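Local structure of DUF3863 domain-containing protein (Parabacteroides distasonis, 3LM3) at residues F192-E197 with D208-V213; L72-T77 with D93-C98; E261-E266 with K304-G309. The protein is of unknown function but is probably a carbohydrate-active enzyme of the glycoside hydrolase or deacetylase kind. All coordinates share one frame; numbering follows the deposited sequence. Where two conformers were deposited one is given.

Contact 1 of 3, residues F192-E197 with D208-V213; sequences FYPSTE and DFIDCV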
ATOM      1  N   PHE A 192       3.084   5.517  -9.229  1.00  7.04           N
ATOM      2  CA  PHE A 192       4.143   5.781 -10.197  1.00  7.27           C
ATOM      3  C   PHE A 192       4.293   4.601 -11.143  1.00  6.97           C
ATOM      4  O   PHE A 192       3.841   3.501 -10.834  1.00  6.39           O
ATOM      5  CB  PHE A 192       5.494   6.061  -9.501  1.00  7.87           C
ATOM      6  CG  PHE A 192       6.025   4.893  -8.671  1.00  6.88           C
ATOM      7  CD1 PHE A 192       5.526   4.648  -7.411  1.00  7.70           C
ATOM      8  CD2 PHE A 192       7.023   4.050  -9.162  1.00  8.16           C
ATOM      9  CE1 PHE A 192       5.999   3.600  -6.645  1.00  8.13           C
ATOM     10  CE2 PHE A 192       7.489   2.983  -8.397  1.00  7.60           C
ATOM     11  CZ  PHE A 192       6.969   2.749  -7.152  1.00  7.41           C
ATOM     12  N   TYR A 193       4.938   4.849 -12.286  1.00  7.05           N
ATOM     13  CA  TYR A 193       5.346   3.772 -13.207  1.00  7.81           C
ATOM     14  C   TYR A 193       6.752   3.313 -12.815  1.00  6.98           C
ATOM     15  O   TYR A 193       7.682   4.123 -12.779  1.00  7.70           O
ATOM     16  CB  TYR A 193       5.344   4.295 -14.633  1.00  7.19           C
ATOM     17  CG  TYR A 193       4.006   4.703 -15.200  1.00  6.72           C
ATOM     18  CD1 TYR A 193       3.089   3.765 -15.622  1.00  7.63           C
ATOM     19  CD2 TYR A 193       3.699   6.032 -15.390  1.00  6.76           C
ATOM     20  CE1 TYR A 193       1.908   4.136 -16.204  1.00  7.28           C
ATOM     21  CE2 TYR A 193       2.484   6.422 -15.956  1.00  6.49           C
ATOM     22  CZ  TYR A 193       1.612   5.481 -16.394  1.00  6.66           C
ATOM     23  OH  TYR A 193       0.383   5.810 -16.975  1.00  7.88           O
ATOM     24  N   PRO A 194       6.917   2.023 -12.497  1.00  7.26           N
ATOM     25  CA  PRO A 194       8.216   1.540 -12.051  1.00  8.19           C
ATOM     26  C   PRO A 194       9.209   1.375 -13.218  1.00  8.72           C
ATOM     27  O   PRO A 194       8.821   1.232 -14.386  1.00  9.43           O
ATOM     28  CB  PRO A 194       7.881   0.199 -11.423  1.00  8.95           C
ATOM     29  CG  PRO A 194       6.689  -0.290 -12.272  1.00 10.51           C
ATOM     30  CD  PRO A 194       5.909   0.940 -12.542  1.00  7.46           C
ATOM     31  N   SER A 195      10.476   1.412 -12.851  1.00  7.62           N
ATOM     32  CA  SER A 195      11.589   1.139 -13.747  1.00  6.63           C
ATOM     33  C   SER A 195      11.851  -0.359 -13.907  1.00  7.41           C
ATOM     34  O   SER A 195      11.714  -1.135 -12.958  1.00  8.19           O
ATOM     35  CB  SER A 195      12.833   1.751 -13.122  1.00  8.03           C
ATOM     36  OG  SER A 195      14.003   1.572 -13.902  1.00  8.13           O
ATOM     37  N   THR A 196      12.302  -0.764 -15.105  1.00  8.46           N
ATOM     38  CA  THR A 196      12.786  -2.120 -15.289  1.00  9.93           C
ATOM     39  C   THR A 196      13.956  -2.451 -14.338  1.00  8.84           C
ATOM     40  O   THR A 196      14.205  -3.627 -14.045  1.00 10.09           O
ATOM     41  CB  THR A 196      13.208  -2.350 -16.759  1.00  9.49           C
ATOM     42  OG1 THR A 196      14.116  -1.349 -17.164  1.00 12.95           O
ATOM     43  CG2 THR A 196      11.978  -2.327 -17.696  1.00 12.29           C
ATOM     44  N   GLU A 197      14.612  -1.425 -13.808  1.00  8.12           N
ATOM     45  CA  GLU A 197      15.689  -1.625 -12.849  1.00  8.60           C
ATOM     46  C   GLU A 197      15.238  -2.094 -11.476  1.00  9.58           C
ATOM     47  O   GLU A 197      15.957  -2.828 -10.823  1.00  9.15           O
ATOM     48  CB  GLU A 197      16.499  -0.345 -12.661  1.00  8.60           C
ATOM     49  CG  GLU A 197      17.239   0.095 -13.914  1.00 10.30           C
ATOM     50  CD  GLU A 197      18.013   1.384 -13.746  1.00 12.27           C
ATOM     51  OE1 GLU A 197      18.168   1.877 -12.588  1.00 11.20           O
ATOM     52  OE2 GLU A 197      18.426   1.936 -14.783  1.00 18.17           O
ATOM     53  N   ASP A 208      13.446   2.445 -19.789  1.00 10.67           N
ATOM     54  CA  ASP A 208      13.188   1.637 -18.609  1.00 11.07           C
ATOM     55  C   ASP A 208      11.718   1.653 -18.172  1.00 10.65           C
ATOM     56  O   ASP A 208      11.387   1.212 -17.074  1.00 10.35           O
ATOM     57  CB  ASP A 208      14.140   2.037 -17.453  1.00 10.24           C
ATOM     58  CG  ASP A 208      13.869   3.410 -16.906  1.00 10.02           C
ATOM     59  OD1 ASP A 208      13.475   4.318 -17.676  1.00 11.61           O
ATOM     60  OD2 ASP A 208      14.090   3.608 -15.692  1.00 10.02           O
ATOM     61  N   PHE A 209      10.823   2.069 -19.064  1.00  9.93           N
ATOM     62  CA  PHE A 209       9.421   2.286 -18.695  1.00  9.54           C
ATOM     63  C   PHE A 209       8.680   0.957 -18.584  1.00  8.98           C
ATOM     64  O   PHE A 209       8.821   0.065 -19.451  1.00 12.64           O
ATOM     65  CB  PHE A 209       8.737   3.176 -19.735  1.00  9.97           C
ATOM     66  CG  PHE A 209       7.393   3.724 -19.296  1.00  8.32           C
ATOM     67  CD1 PHE A 209       7.316   4.783 -18.395  1.00  9.80           C
ATOM     68  CD2 PHE A 209       6.227   3.175 -19.795  1.00  9.82           C
ATOM     69  CE1 PHE A 209       6.077   5.306 -18.013  1.00 11.39           C
ATOM     70  CE2 PHE A 209       4.983   3.682 -19.403  1.00 11.17           C
ATOM     71  CZ  PHE A 209       4.913   4.742 -18.527  1.00  9.31           C
ATOM     72  N   ILE A 210       7.875   0.810 -17.541  1.00  8.20           N
ATOM     73  CA  ILE A 210       6.899  -0.277 -17.454  1.00  7.51           C
ATOM     74  C   ILE A 210       5.504   0.356 -17.316  1.00  6.97           C
ATOM     75  O   ILE A 210       5.277   1.174 -16.410  1.00  7.44           O
ATOM     76  CB  ILE A 210       7.153  -1.145 -16.206  1.00  7.74           C
ATOM     77  CG1 ILE A 210       8.523  -1.825 -16.272  1.00  9.52           C
ATOM     78  CG2 ILE A 210       6.034  -2.192 -16.021  1.00  8.57           C
ATOM     79  CD1 ILE A 210       8.934  -2.476 -14.951  1.00 10.68           C
ATOM     80  N   ASP A 211       4.580  -0.015 -18.191  1.00  6.89           N
ATOM     81  CA  ASP A 211       3.214   0.529 -18.192  1.00  7.35           C
ATOM     82  C   ASP A 211       2.350  -0.220 -17.169  1.00  6.73           C
ATOM     83  O   ASP A 211       1.378  -0.885 -17.512  1.00  7.93           O
ATOM     84  CB  ASP A 211       2.634   0.480 -19.609  1.00  7.05           C
ATOM     85  CG  ASP A 211       1.311   1.209 -19.740  1.00 10.40           C
ATOM     86  OD1 ASP A 211       0.921   1.981 -18.856  1.00  8.83           O
ATOM     87  OD2 ASP A 211       0.631   0.985 -20.758  1.00 11.66           O
ATOM     88  N   CYS A 212       2.708  -0.082 -15.895  1.00  7.52           N
ATOM     89  CA  CYS A 212       1.947  -0.634 -14.820  1.00  7.16           C
ATOM     90  C   CYS A 212       2.045   0.363 -13.677  1.00  9.48           C
ATOM     91  O   CYS A 212       3.137   0.795 -13.307  1.00 10.88           O
ATOM     92  CB  CYS A 212       2.527  -1.982 -14.388  1.00  8.31           C
ATOM     93  SG  CYS A 212       1.453  -2.880 -13.196  1.00 10.30           S
ATOM     94  N   VAL A 213       0.912   0.733 -13.142  1.00  7.08           N
ATOM     95  CA  VAL A 213       0.858   1.677 -12.030  1.00  7.03           C
ATOM     96  C   VAL A 213       1.122   0.891 -10.753  1.00  8.09           C
ATOM     97  O   VAL A 213       0.454  -0.102 -10.445  1.00  8.51           O
ATOM     98  CB  VAL A 213      -0.543   2.319 -11.934  1.00  6.78           C
ATOM     99  CG1 VAL A 213      -0.587   3.342 -10.774  1.00  7.44           C
ATOM    100  CG2 VAL A 213      -0.931   2.972 -13.243  1.00  8.03           C
TER
HETATM  101  O   HOH W   1       0.196   4.535 -19.461  1.00  9.74           O
HETATM  102  O   HOH W   2      16.748   4.253 -15.224  1.00 15.17           O
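Thr196 N donates to Asp208 O at 2.9 Å, tying one end of a pairing in which 192-197 and 208-213 run broadly opposite, 142° apart end to end. Further along, the bond from Ile210 N to Pro194 O is weak at 3.3 Å, and an inverse gamma turn centred on Asp211 bends the chain just before strand 213-216. The result is an irregular antiparallel pairing, not a regular hairpin. Ser195 OG donates to Asp208 OD2 on the anti side of the carboxylate (2.7 Å) and accepts from Glu197 N, forming an ST turn. Gln204 N and a water shared with Glu197 OE2 also grip Asp208 OD2. Pro194 CG packs on Ile210 CB at 4.1 Å. Tyr193 CG stands anti to its carbonyl carbon (chi1 -65°), which brings one ring face against Phe209: Phe209 CZ lies over its centre, 3.4 Å from Tyr193 CG, with the planes oblique at 47°. Tyr193 OH bonds to Tyr333 O and, through a water, to Asp211 OD1; Arg330 pairs with Asp211, which is probably ionised. A leucine in place of Tyr193 would probably leave Tyr333 O and the bridging water without their hydroxyl partner and Phe209 without its flat face. Polar ties thus lie at the Ser195/Thr196-Asp208 end, where the shared water probably eases two nearby acids, and at the Tyr193-Asp211 end, with apolar packing between.

Contact 2 of 3, residues L72-T77 with D93-C98; sequences LTWGFT and DYVVEC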
ATOM      1  N   LEU A  72     -14.909  -2.716  -3.607  1.00  6.67           N
ATOM      2  CA  LEU A  72     -13.607  -3.086  -3.074  1.00  6.01           C
ATOM      3  C   LEU A  72     -13.003  -4.216  -3.895  1.00  7.26           C
ATOM      4  O   LEU A  72     -13.636  -4.790  -4.780  1.00  7.40           O
ATOM      5  CB  LEU A  72     -13.749  -3.458  -1.607  1.00  6.01           C
ATOM      6  CG  LEU A  72     -14.664  -4.618  -1.214  1.00  7.93           C
ATOM      7  CD1 LEU A  72     -14.102  -5.994  -1.594  1.00 10.18           C
ATOM      8  CD2 LEU A  72     -15.001  -4.538   0.306  1.00  8.65           C
ATOM      9  N   THR A  73     -11.748  -4.535  -3.606  1.00  6.40           N
ATOM     10  CA  THR A  73     -11.034  -5.625  -4.221  1.00  7.43           C
ATOM     11  C   THR A  73     -10.985  -6.813  -3.297  1.00  7.82           C
ATOM     12  O   THR A  73     -10.466  -6.701  -2.183  1.00  7.50           O
ATOM     13  CB  THR A  73      -9.611  -5.179  -4.559  1.00  6.24           C
ATOM     14  OG1 THR A  73      -9.667  -4.062  -5.462  1.00  7.45           O
ATOM     15  CG2 THR A  73      -8.774  -6.290  -5.176  1.00  7.71           C
ATOM     16  N   TRP A  74     -11.477  -7.952  -3.766  1.00  6.82           N
ATOM     17  CA  TRP A  74     -11.291  -9.233  -3.081  1.00  5.70           C
ATOM     18  C   TRP A  74     -10.017  -9.845  -3.600  1.00  6.56           C
ATOM     19  O   TRP A  74      -9.862 -10.041  -4.808  1.00  8.46           O
ATOM     20  CB  TRP A  74     -12.458 -10.148  -3.407  1.00  6.24           C
ATOM     21  CG  TRP A  74     -13.792  -9.666  -2.920  1.00  6.73           C
ATOM     22  CD1 TRP A  74     -14.757  -9.026  -3.666  1.00  7.07           C
ATOM     23  CD2 TRP A  74     -14.346  -9.811  -1.596  1.00  5.84           C
ATOM     24  NE1 TRP A  74     -15.855  -8.774  -2.882  1.00  6.11           N
ATOM     25  CE2 TRP A  74     -15.624  -9.247  -1.609  1.00  6.33           C
ATOM     26  CE3 TRP A  74     -13.857 -10.358  -0.386  1.00  7.29           C
ATOM     27  CZ2 TRP A  74     -16.448  -9.221  -0.482  1.00  8.25           C
ATOM     28  CZ3 TRP A  74     -14.679 -10.343   0.729  1.00  9.50           C
ATOM     29  CH2 TRP A  74     -15.960  -9.778   0.687  1.00  8.42           C
ATOM     30  N   GLY A  75      -9.098 -10.162  -2.715  1.00  6.73           N
ATOM     31  CA  GLY A  75      -7.847 -10.754  -3.108  1.00  7.70           C
ATOM     32  C   GLY A  75      -7.687 -12.132  -2.502  1.00  8.47           C
ATOM     33  O   GLY A  75      -7.783 -12.289  -1.279  1.00  8.14           O
ATOM     34  N   PHE A  76      -7.433 -13.142  -3.342  1.00  6.09           N
ATOM     35  CA  PHE A  76      -7.321 -14.538  -2.906  1.00  6.76           C
ATOM     36  C   PHE A  76      -5.909 -15.069  -3.090  1.00  6.61           C
ATOM     37  O   PHE A  76      -5.302 -14.881  -4.143  1.00  6.63           O
ATOM     38  CB  PHE A  76      -8.200 -15.436  -3.781  1.00  7.96           C
ATOM     39  CG  PHE A  76      -9.694 -15.308  -3.550  1.00  6.91           C
ATOM     40  CD1 PHE A  76     -10.417 -14.228  -4.012  1.00  9.10           C
ATOM     41  CD2 PHE A  76     -10.363 -16.312  -2.895  1.00  9.14           C
ATOM     42  CE1 PHE A  76     -11.801 -14.163  -3.796  1.00 11.64           C
ATOM     43  CE2 PHE A  76     -11.740 -16.241  -2.667  1.00  8.57           C
ATOM     44  CZ  PHE A  76     -12.434 -15.172  -3.106  1.00 10.88           C
ATOM     45  N   THR A  77      -5.414 -15.829  -2.118  1.00  5.67           N
ATOM     46  CA  THR A  77      -4.214 -16.617  -2.347  1.00  6.43           C
ATOM     47  C   THR A  77      -4.516 -17.799  -3.294  1.00  7.25           C
ATOM     48  O   THR A  77      -5.670 -18.133  -3.538  1.00  6.56           O
ATOM     49  CB  THR A  77      -3.690 -17.205  -1.066  1.00  6.34           C
ATOM     50  OG1 THR A  77      -4.652 -18.141  -0.549  1.00  7.39           O
ATOM     51  CG2 THR A  77      -3.372 -16.119  -0.070  1.00  6.91           C
ATOM     52  N   ASP A  93     -18.278 -18.240  -4.264  1.00  7.92           N
ATOM     53  CA  ASP A  93     -19.585 -17.982  -4.870  1.00  7.43           C
ATOM     54  C   ASP A  93     -20.100 -16.612  -4.434  1.00  8.10           C
ATOM     55  O   ASP A  93     -20.618 -15.855  -5.253  1.00  8.64           O
ATOM     56  CB  ASP A  93     -20.616 -19.065  -4.505  1.00  9.14           C
ATOM     57  CG  ASP A  93     -20.373 -20.406  -5.185  1.00 12.44           C
ATOM     58  OD1 ASP A  93     -19.568 -20.518  -6.129  1.00 12.99           O
ATOM     59  OD2 ASP A  93     -21.039 -21.366  -4.752  1.00 14.62           O
ATOM     60  N   TYR A  94     -19.927 -16.279  -3.161  1.00  8.47           N
ATOM     61  CA  TYR A  94     -20.387 -14.997  -2.650  1.00  9.14           C
ATOM     62  C   TYR A  94     -19.612 -13.847  -3.272  1.00  8.74           C
ATOM     63  O   TYR A  94     -20.170 -12.817  -3.655  1.00  7.37           O
ATOM     64  CB  TYR A  94     -20.238 -14.958  -1.122  1.00  9.33           C
ATOM     65  CG  TYR A  94     -20.519 -13.597  -0.516  1.00  9.92           C
ATOM     66  CD1 TYR A  94     -21.810 -13.120  -0.424  1.00  9.04           C
ATOM     67  CD2 TYR A  94     -19.508 -12.778  -0.088  1.00  8.86           C
ATOM     68  CE1 TYR A  94     -22.073 -11.876   0.101  1.00 10.82           C
ATOM     69  CE2 TYR A  94     -19.766 -11.548   0.445  1.00  9.34           C
ATOM     70  CZ  TYR A  94     -21.047 -11.097   0.525  1.00 13.17           C
ATOM     71  OH  TYR A  94     -21.311  -9.839   1.043  1.00 14.14           O
ATOM     72  N   VAL A  95     -18.312 -14.010  -3.401  1.00  7.47           N
ATOM     73  CA  VAL A  95     -17.493 -12.988  -4.009  1.00  7.45           C
ATOM     74  C   VAL A  95     -17.872 -12.760  -5.491  1.00  6.67           C
ATOM     75  O   VAL A  95     -17.902 -11.625  -5.980  1.00  8.45           O
ATOM     76  CB  VAL A  95     -15.990 -13.319  -3.843  1.00  8.34           C
ATOM     77  CG1 VAL A  95     -15.170 -12.488  -4.774  1.00 10.64           C
ATOM     78  CG2 VAL A  95     -15.571 -13.079  -2.386  1.00  8.67           C
ATOM     79  N   VAL A  96     -18.213 -13.833  -6.217  1.00  7.65           N
ATOM     80  CA  VAL A  96     -18.702 -13.675  -7.590  1.00  7.40           C
ATOM     81  C   VAL A  96     -20.025 -12.871  -7.612  1.00  7.56           C
ATOM     82  O   VAL A  96     -20.215 -11.974  -8.445  1.00  7.68           O
ATOM     83  CB  VAL A  96     -18.864 -15.014  -8.286  1.00  8.07           C
ATOM     84  CG1 VAL A  96     -19.555 -14.830  -9.659  1.00  9.61           C
ATOM     85  CG2 VAL A  96     -17.490 -15.702  -8.476  1.00  9.73           C
ATOM     86  N   GLU A  97     -20.922 -13.178  -6.685  1.00  7.09           N
ATOM     87  CA  GLU A  97     -22.173 -12.412  -6.520  1.00  8.04           C
ATOM     88  C   GLU A  97     -21.847 -10.950  -6.273  1.00  7.98           C
ATOM     89  O   GLU A  97     -22.534 -10.074  -6.762  1.00  9.42           O
ATOM     90  CB  GLU A  97     -23.000 -12.978  -5.379  1.00  7.49           C
ATOM     91  CG  GLU A  97     -23.642 -14.338  -5.671  1.00 14.76           C
ATOM     92  CD  GLU A  97     -24.172 -15.116  -4.449  1.00 27.02           C
ATOM     93  OE1 GLU A  97     -24.066 -14.679  -3.291  1.00 23.30           O
ATOM     94  OE2 GLU A  97     -24.705 -16.231  -4.662  1.00 32.64           O
ATOM     95  N   CYS A  98     -20.816 -10.673  -5.472  1.00  8.03           N
ATOM     96  CA  CYS A  98     -20.416  -9.275  -5.186  1.00  8.26           C
ATOM     97  C   CYS A  98     -19.835  -8.554  -6.408  1.00  9.19           C
ATOM     98  O   CYS A  98     -20.047  -7.361  -6.608  1.00  7.58           O
ATOM     99  CB  CYS A  98     -19.389  -9.255  -4.055  1.00  7.85           C
ATOM    100  SG  CYS A  98     -20.057  -9.653  -2.433  1.00  9.29           S
TER
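Trp74 and Phe76 of strand 73-76 pack on Val95 of helix 86-102, which runs back roughly antiparallel to the strand: the short axes approach to 10.2 Å at 152°. Because strand 105-108 then lies parallel beside 73-76, the contact belongs to a beta-alpha-beta crossover. Taken in order, Leu72 comes first; it does not reach the helix, but its CD1 covers one face of the Trp74 indole, 3.5 Å above the ring plane. Trp74 carries most of the strand's side of the contact. Its CG is anti to the carbonyl carbon (chi1 -64°), which directs the indole toward the helix, where it is held between Leu72 CD1 and, on the opposite face, Val95 CG2. This methyl makes a CH-pi contact, 3.8 Å from the centroid of the six-membered ring, while Val95 CG1 lies 3.6 Å from Trp74 CG. Cys98 approaches the indole obliquely, with its SG 5.2 Å from the centroid of the five-membered ring of Trp74, and Tyr94 CE2 comes to 4.2 Å from Trp74 CZ2. The indole NE1 bonds to Asp104 OD2, in the loop between helix 86-102 and the next strand. Past Gly75, Phe76 offers its edge: Phe76 CZ meets Val95 CG2 at 3.8 Å, close to the ring plane. Val106 of strand 105-108 touches both Phe76 and Val95. Thr77 closes the segment as N-cap of helix 78-82, its OG1 engaging Ala80 N. No hydrogen bond joins the two segments, so the helix is held to the strand mainly by apolar and CH-pi packing, with the oblique sulfur contact a minor part, while the bond to Asp104 satisfies the buried indole N-H and is likely to fix the rotation of the ring.

Contact 3 of 3, residues E261-E266 with K304-G309; sequences EVMHTE and KMWVTG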
ATOM      1  N   GLU A 261      -6.874   8.022  15.119  1.00  6.51           N
ATOM      2  CA  GLU A 261      -5.613   7.925  14.375  1.00  6.50           C
ATOM      3  C   GLU A 261      -5.865   7.634  12.887  1.00  5.48           C
ATOM      4  O   GLU A 261      -5.190   8.174  12.021  1.00  7.08           O
ATOM      5  CB  GLU A 261      -4.714   6.885  15.010  1.00  7.70           C
ATOM      6  CG  GLU A 261      -3.432   6.600  14.255  1.00  5.81           C
ATOM      7  CD  GLU A 261      -2.509   7.768  14.031  1.00  8.23           C
ATOM      8  OE1 GLU A 261      -2.597   8.795  14.741  1.00  7.98           O
ATOM      9  OE2 GLU A 261      -1.644   7.606  13.123  1.00  8.68           O
ATOM     10  N   VAL A 262      -6.860   6.791  12.597  1.00  6.27           N
ATOM     11  CA  VAL A 262      -7.231   6.504  11.198  1.00  6.21           C
ATOM     12  C   VAL A 262      -7.736   7.771  10.502  1.00  5.53           C
ATOM     13  O   VAL A 262      -7.300   8.067   9.385  1.00  6.93           O
ATOM     14  CB  VAL A 262      -8.262   5.371  11.126  1.00  6.03           C
ATOM     15  CG1 VAL A 262      -8.702   5.134   9.696  1.00  7.42           C
ATOM     16  CG2 VAL A 262      -7.638   4.081  11.685  1.00  8.21           C
HETATM   17  N   MSE A 263      -8.588   8.542  11.175  1.00  5.97           N
HETATM   18  CA  MSE A 263      -9.062   9.809  10.589  1.00  5.50           C
HETATM   19  C   MSE A 263      -7.920  10.776  10.364  1.00  6.56           C
HETATM   20  O   MSE A 263      -7.854  11.434   9.315  1.00  7.27           O
HETATM   21  CB  MSE A 263     -10.137  10.455  11.459  1.00  8.18           C
HETATM   22  CG  MSE A 263     -11.426   9.614  11.585  1.00  7.88           C
HETATM   23 SE   MSE A 263     -12.434   9.332   9.945  0.75  8.38          SE
HETATM   24  CE  MSE A 263     -11.732   7.569   9.506  1.00 12.30           C
ATOM     25  N   HIS A 264      -7.015  10.888  11.341  1.00  6.84           N
ATOM     26  CA  HIS A 264      -5.861  11.766  11.220  1.00  6.20           C
ATOM     27  C   HIS A 264      -5.017  11.397   9.997  1.00  5.96           C
ATOM     28  O   HIS A 264      -4.581  12.255   9.221  1.00  6.60           O
ATOM     29  CB  HIS A 264      -4.994  11.667  12.478  1.00  5.79           C
ATOM     30  CG  HIS A 264      -3.674  12.356  12.351  1.00  6.90           C
ATOM     31  ND1 HIS A 264      -3.533  13.705  12.573  1.00  9.23           N
ATOM     32  CD2 HIS A 264      -2.449  11.892  11.987  1.00  8.74           C
ATOM     33  CE1 HIS A 264      -2.269  14.041  12.377  1.00  8.99           C
ATOM     34  NE2 HIS A 264      -1.598  12.967  11.993  1.00  8.88           N
ATOM     35  N   THR A 265      -4.767  10.096   9.843  1.00  6.34           N
ATOM     36  CA  THR A 265      -3.956   9.627   8.733  1.00  6.22           C
ATOM     37  C   THR A 265      -4.649   9.901   7.416  1.00  6.90           C
ATOM     38  O   THR A 265      -4.000  10.370   6.452  1.00  6.95           O
ATOM     39  CB  THR A 265      -3.599   8.158   8.900  1.00  6.61           C
ATOM     40  OG1 THR A 265      -2.882   7.970  10.143  1.00  7.79           O
ATOM     41  CG2 THR A 265      -2.742   7.666   7.753  1.00  6.76           C
ATOM     42  N   GLU A 266      -5.959   9.671   7.358  1.00  6.23           N
ATOM     43  CA  GLU A 266      -6.683  10.024   6.132  1.00  6.14           C
ATOM     44  C   GLU A 266      -6.623  11.501   5.825  1.00  6.77           C
ATOM     45  O   GLU A 266      -6.546  11.902   4.662  1.00  7.43           O
ATOM     46  CB  GLU A 266      -8.127   9.550   6.157  1.00  6.08           C
ATOM     47  CG  GLU A 266      -8.238   8.066   6.190  1.00  7.42           C
ATOM     48  CD  GLU A 266      -9.638   7.590   5.953  1.00  8.63           C
ATOM     49  OE1 GLU A 266     -10.609   8.218   6.484  1.00  8.32           O
ATOM     50  OE2 GLU A 266      -9.809   6.587   5.247  1.00  8.70           O
ATOM     51  N   LYS A 304     -17.432  -0.363   9.997  1.00  7.46           N
ATOM     52  CA  LYS A 304     -18.519   0.605   9.914  0.50  8.96           C
ATOM     53  C   LYS A 304     -18.041   1.998  10.341  1.00  8.54           C
ATOM     54  O   LYS A 304     -18.379   3.012   9.713  1.00  9.37           O
ATOM     55  CB  LYS A 304     -19.709   0.171  10.797  0.50 10.30           C
ATOM     56  CG  LYS A 304     -20.426  -1.090  10.346  0.50 14.26           C
ATOM     57  CD  LYS A 304     -21.530  -1.500  11.348  0.50 13.95           C
ATOM     58  CE  LYS A 304     -22.199  -2.829  10.954  0.50 16.67           C
ATOM     59  NZ  LYS A 304     -23.183  -3.288  11.983  0.50 20.08           N
HETATM   60  N   MSE A 305     -17.264   2.058  11.418  1.00  7.33           N
HETATM   61  CA  MSE A 305     -16.799   3.316  11.947  0.50  7.99           C
HETATM   62  C   MSE A 305     -15.882   4.029  10.931  1.00  7.83           C
HETATM   63  O   MSE A 305     -16.009   5.235  10.661  1.00  7.51           O
HETATM   64  CB  MSE A 305     -16.048   3.044  13.247  0.50 11.22           C
HETATM   65  CG  MSE A 305     -15.965   4.206  14.130  0.50  7.84           C
HETATM   66 SE   MSE A 305     -15.151   3.748  15.810  0.38 12.12          SE
HETATM   67  CE  MSE A 305     -16.769   3.201  16.755  0.50 17.37           C
ATOM     68  N   TRP A 306     -14.953   3.251  10.372  1.00  7.00           N
ATOM     69  CA  TRP A 306     -14.020   3.753   9.407  1.00  6.76           C
ATOM     70  C   TRP A 306     -14.745   4.350   8.202  1.00  6.93           C
ATOM     71  O   TRP A 306     -14.504   5.508   7.809  1.00  7.94           O
ATOM     72  CB  TRP A 306     -13.071   2.625   8.969  1.00  6.75           C
ATOM     73  CG  TRP A 306     -12.144   3.045   7.832  1.00  7.40           C
ATOM     74  CD1 TRP A 306     -11.472   4.247   7.674  1.00  7.46           C
ATOM     75  CD2 TRP A 306     -11.788   2.240   6.711  1.00  6.48           C
ATOM     76  NE1 TRP A 306     -10.740   4.222   6.527  1.00  8.37           N
ATOM     77  CE2 TRP A 306     -10.924   3.010   5.894  1.00  7.65           C
ATOM     78  CE3 TRP A 306     -12.150   0.951   6.297  1.00  7.26           C
ATOM     79  CZ2 TRP A 306     -10.386   2.517   4.708  1.00  8.12           C
ATOM     80  CZ3 TRP A 306     -11.616   0.475   5.113  1.00  9.70           C
ATOM     81  CH2 TRP A 306     -10.772   1.262   4.321  1.00  9.44           C
ATOM     82  N   VAL A 307     -15.633   3.575   7.591  1.00  7.06           N
ATOM     83  CA  VAL A 307     -16.331   4.043   6.386  1.00  6.70           C
ATOM     84  C   VAL A 307     -17.247   5.204   6.715  1.00  7.54           C
ATOM     85  O   VAL A 307     -17.215   6.232   6.036  1.00  7.82           O
ATOM     86  CB  VAL A 307     -17.097   2.875   5.754  1.00  7.82           C
ATOM     87  CG1 VAL A 307     -18.039   3.358   4.611  1.00  8.72           C
ATOM     88  CG2 VAL A 307     -16.107   1.801   5.246  1.00  8.70           C
ATOM     89  N   THR A 308     -18.053   5.068   7.758  1.00  7.98           N
ATOM     90  CA  THR A 308     -18.989   6.117   8.129  0.50  7.86           C
ATOM     91  C   THR A 308     -18.274   7.411   8.495  1.00  8.45           C
ATOM     92  O   THR A 308     -18.700   8.493   8.111  1.00  8.52           O
ATOM     93  CB  THR A 308     -19.852   5.691   9.320  0.50  8.06           C
ATOM     94  OG1 THR A 308     -20.693   4.594   8.926  0.50  9.01           O
ATOM     95  CG2 THR A 308     -20.715   6.858   9.795  0.50  6.45           C
ATOM     96  N   GLY A 309     -17.168   7.303   9.225  1.00  7.43           N
ATOM     97  CA  GLY A 309     -16.435   8.476   9.641  1.00  7.55           C
ATOM     98  C   GLY A 309     -15.779   9.208   8.471  1.00  7.36           C
ATOM     99  O   GLY A 309     -15.729  10.432   8.403  1.00  8.58           O
TER
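Val262, Met263 and Glu266 meet Trp306 and Gly309 in a helix-helix contact between 255-277 and 296-313, whose short axes lie 10.7 Å apart and cross at -39°. Trp306 stands with CG anti to the backbone N (chi1 174°), which carries the indole across to the other helix. There Val262 CG1 lies 3.5 Å from Trp306 CD1, and Trp306 NE1 donates to Glu266 OE2 at 2.8 Å, meeting the carboxylate from above its plane, 56° out of it. The other oxygen of this buried carboxylate, Glu266 OE1, is hydrogen-bonded to Thr310 OG1, which also bonds to Trp306 O. Strand 280-287 follows the first helix and precedes the second, giving alternating helices and strands as in a beta/alpha barrel; Val23 of strand 21-29 touches both Glu266 and Trp306, and Trp286 packs its ring nearly parallel to the indole. Met263, a selenomethionine in the crystal, bends its chain to bring CE to the edge of the indole, 3.8 Å from Trp306 CD1. Its selenium sits close on the bare backbone of Gly309, with Met263 SE 3.7 Å from Gly309 C, where a side chain would crowd it.

Overall arrangement
All three contacts are mostly buried, and none is a surface contact. Contacts 2 and 3 belong to one barrel-like framework: both pack against strand 21-29 and share Leu25 as a neighbour, and their nearest atoms are about 8 Å apart. Contact 2 joins a strand to its covering helix with no hydrogen bond across, whereas contact 3 joins two helices with one buried tryptophan-glutamate bond amid apolar packing. Contact 1 differs in kind, joining mostly loop segments that lead into an edge strand of the three-stranded parallel sheet by few backbone bonds, one of them weak, with carboxylates, water and aromatic packing. It lies on the other side of the chain's centre from contact 3, with their centres about 32 Å apart.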